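Local coordinates for protein flavin-containing monooxygenase (Allium sativum, PDB 6WPU) that binds FAD and, as a flavin-dependent S-monooxygenase of garlic, probably oxygenates the sulfur of S-allyl-L-cysteine, at residues A[401-406]-A[417-422]. Residues are numbered along the deposited sequence; the frame is centred on the assembly and turned at random.
Sequences YDDWLA and WRRLMY
The guanidinium of Arg419 meets the carboxylate of Asp403 at its edge: Asp403 OD2 lies in the guanidinium plane, and a bridging water sits at that edge as well, beside NE. On the carboxylate side, NH2 approaches OD2 from above the plane, 47° out of it, and the two flat groups are turned 49° against each other. Arg419 NH2 donates a fairly straight hydrogen bond (160° at the hydrogen) to Asp403 OD2 at 2.8 Å, within a salt bridge. The water closes a small ring with OD2, NE, CZ and NH2. It donates to Asp403 OD2 over 2.7 Å, so OD2 accepts two hydrogen bonds, one from the water and one from NH2. In turn it accepts from Arg419 NE over 3.0 Å. This pair bridges two successive C-terminal helices, 398-409 and 416-431, joined by a short connection, in the part of the flavin monooxygenase chain that follows the last strand of its five-stranded parallel sheet. The helices stand well apart here; Arg419 bridges the distance with a chain extended from CG to NE, and the two side chains come from opposite directions. Both ends are held further: Asp403 OD1 accepts from the backbone N of Ile414 in the connection, which, together with the bonds to OD2, limits the rotation of the carboxylate, and Arg419 NH2 also forms a salt bridge with Asp400, one turn earlier on the first helix.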
loop_
_atom_site.group_PDB
_atom_site.type_symbol
_atom_site.label_atom_id
_atom_site.label_comp_id
_atom_site.label_asym_id
_atom_site.label_seq_id
_atom_site.Cartn_x
_atom_site.Cartn_y
_atom_site.Cartn_z
ATOM N N TYR A 401 -2.609 -12.629 11.641
ATOM C CA TYR A 401 -3.782 -12.318 10.835
ATOM C C TYR A 401 -3.828 -13.191 9.587
ATOM O O TYR A 401 -4.862 -13.805 9.283
ATOM C CB TYR A 401 -3.773 -10.833 10.468
ATOM C CG TYR A 401 -4.854 -10.427 9.496
ATOM C CD1 TYR A 401 -4.570 -10.258 8.149
ATOM C CD2 TYR A 401 -6.158 -10.214 9.922
ATOM C CE1 TYR A 401 -5.549 -9.876 7.250
ATOM C CE2 TYR A 401 -7.160 -9.843 9.022
ATOM C CZ TYR A 401 -6.847 -9.680 7.687
ATOM O OH TYR A 401 -7.836 -9.306 6.784
ATOM N N ASP A 402 -2.717 -13.243 8.841
ATOM C CA ASP A 402 -2.621 -14.146 7.696
ATOM C C ASP A 402 -2.980 -15.575 8.089
ATOM O O ASP A 402 -3.753 -16.244 7.396
ATOM C CB ASP A 402 -1.209 -14.121 7.108
ATOM C CG ASP A 402 -0.896 -12.844 6.349
ATOM O OD1 ASP A 402 -1.811 -12.034 6.074
ATOM O OD2 ASP A 402 0.292 -12.663 6.020
ATOM N N ASP A 403 -2.412 -16.066 9.198
ATOM C CA ASP A 403 -2.675 -17.444 9.600
ATOM C C ASP A 403 -4.143 -17.650 9.946
ATOM O O ASP A 403 -4.705 -18.714 9.661
ATOM C CB ASP A 403 -1.790 -17.842 10.781
ATOM C CG ASP A 403 -0.359 -18.140 10.368
ATOM O OD1 ASP A 403 -0.108 -18.276 9.158
ATOM O OD2 ASP A 403 0.518 -18.230 11.256
ATOM N N TRP A 404 -4.782 -16.653 10.571
ATOM C CA TRP A 404 -6.219 -16.755 10.810
ATOM C C TRP A 404 -6.977 -16.925 9.494
ATOM O O TRP A 404 -7.881 -17.764 9.387
ATOM C CB TRP A 404 -6.731 -15.528 11.570
ATOM C CG TRP A 404 -8.179 -15.658 11.941
ATOM C CD1 TRP A 404 -8.682 -16.196 13.085
ATOM C CD2 TRP A 404 -9.313 -15.279 11.143
ATOM N NE1 TRP A 404 -10.058 -16.171 13.059
ATOM C CE2 TRP A 404 -10.470 -15.614 11.878
ATOM C CE3 TRP A 404 -9.459 -14.689 9.884
ATOM C CZ2 TRP A 404 -11.755 -15.376 11.402
ATOM C CZ3 TRP A 404 -10.743 -14.451 9.404
ATOM C CH2 TRP A 404 -11.874 -14.790 10.168
ATOM N N LEU A 405 -6.609 -16.149 8.478
ATOM C CA LEU A 405 -7.228 -16.313 7.172
ATOM C C LEU A 405 -6.927 -17.693 6.600
ATOM O O LEU A 405 -7.825 -18.375 6.092
ATOM C CB LEU A 405 -6.747 -15.212 6.224
ATOM C CG LEU A 405 -7.223 -13.780 6.497
ATOM C CD1 LEU A 405 -6.456 -12.770 5.644
ATOM C CD2 LEU A 405 -8.700 -13.667 6.248
ATOM N N ALA A 406 -5.666 -18.132 6.689
ATOM C CA ALA A 406 -5.308 -19.455 6.177
ATOM C C ALA A 406 -6.114 -20.553 6.863
ATOM O O ALA A 406 -6.584 -21.499 6.211
ATOM C CB ALA A 406 -3.809 -19.702 6.356
ATOM N N TRP A 417 10.442 -19.398 8.041
ATOM C CA TRP A 417 11.500 -18.575 7.469
ATOM C C TRP A 417 10.973 -17.203 7.050
ATOM O O TRP A 417 11.712 -16.213 7.097
ATOM C CB TRP A 417 12.160 -19.297 6.284
ATOM C CG TRP A 417 11.267 -19.513 5.091
ATOM C CD1 TRP A 417 10.669 -20.681 4.724
ATOM C CD2 TRP A 417 10.872 -18.530 4.102
ATOM N NE1 TRP A 417 9.926 -20.493 3.577
ATOM C CE2 TRP A 417 10.032 -19.186 3.177
ATOM C CE3 TRP A 417 11.153 -17.166 3.912
ATOM C CZ2 TRP A 417 9.458 -18.524 2.084
ATOM C CZ3 TRP A 417 10.576 -16.504 2.832
ATOM C CH2 TRP A 417 9.742 -17.187 1.928
ATOM N N ARG A 418 9.698 -17.117 6.663
ATOM C CA ARG A 418 9.151 -15.844 6.211
ATOM C C ARG A 418 8.877 -14.924 7.390
ATOM O O ARG A 418 9.118 -13.713 7.303
ATOM C CB ARG A 418 7.880 -16.065 5.379
ATOM C CG ARG A 418 7.583 -14.924 4.387
ATOM C CD ARG A 418 6.201 -15.052 3.726
ATOM N NE ARG A 418 6.057 -16.156 2.776
ATOM C CZ ARG A 418 5.955 -16.008 1.453
ATOM N NH1 ARG A 418 6.000 -14.789 0.918
ATOM N NH2 ARG A 418 5.797 -17.077 0.662
ATOM N N ARG A 419 8.393 -15.483 8.505
ATOM C CA ARG A 419 8.274 -14.689 9.726
ATOM C C ARG A 419 9.635 -14.169 10.162
ATOM O O ARG A 419 9.786 -12.989 10.502
ATOM C CB ARG A 419 7.633 -15.514 10.841
ATOM C CG ARG A 419 6.108 -15.658 10.760
ATOM C CD ARG A 419 5.630 -16.561 11.877
ATOM N NE ARG A 419 4.184 -16.781 11.901
ATOM C CZ ARG A 419 3.342 -16.059 12.633
ATOM N NH1 ARG A 419 3.802 -15.056 13.378
ATOM N NH2 ARG A 419 2.047 -16.322 12.608
ATOM N N LEU A 420 10.648 -15.042 10.138
ATOM C CA LEU A 420 11.971 -14.660 10.615
ATOM C C LEU A 420 12.631 -13.641 9.687
ATOM O O LEU A 420 13.284 -12.701 10.157
ATOM C CB LEU A 420 12.848 -15.905 10.775
ATOM C CG LEU A 420 12.412 -16.897 11.857
ATOM C CD1 LEU A 420 13.274 -18.151 11.822
ATOM C CD2 LEU A 420 12.438 -16.242 13.240
ATOM N N MET A 421 12.492 -13.816 8.370
ATOM C CA MET A 421 13.070 -12.843 7.449
ATOM C C MET A 421 12.467 -11.465 7.673
ATOM O O MET A 421 13.182 -10.450 7.645
ATOM C CB MET A 421 12.852 -13.275 6.003
ATOM C CG MET A 421 13.952 -14.097 5.373
ATOM S SD MET A 421 13.603 -14.279 3.605
ATOM C CE MET A 421 14.627 -15.685 3.211
ATOM N N TYR A 422 11.152 -11.413 7.911
ATOM C CA TYR A 422 10.494 -10.138 8.169
ATOM C C TYR A 422 11.046 -9.469 9.422
ATOM O O TYR A 422 11.289 -8.255 9.423
ATOM C CB TYR A 422 8.986 -10.329 8.301
ATOM C CG TYR A 422 8.277 -9.023 8.540
ATOM C CD1 TYR A 422 8.029 -8.150 7.493
ATOM C CD2 TYR A 422 7.880 -8.646 9.817
ATOM C CE1 TYR A 422 7.389 -6.939 7.709
ATOM C CE2 TYR A 422 7.245 -7.435 10.043
ATOM C CZ TYR A 422 7.003 -6.589 8.988
ATOM O OH TYR A 422 6.362 -5.393 9.210
HETATM O O HOH W 1 2.928 -19.139 10.436
#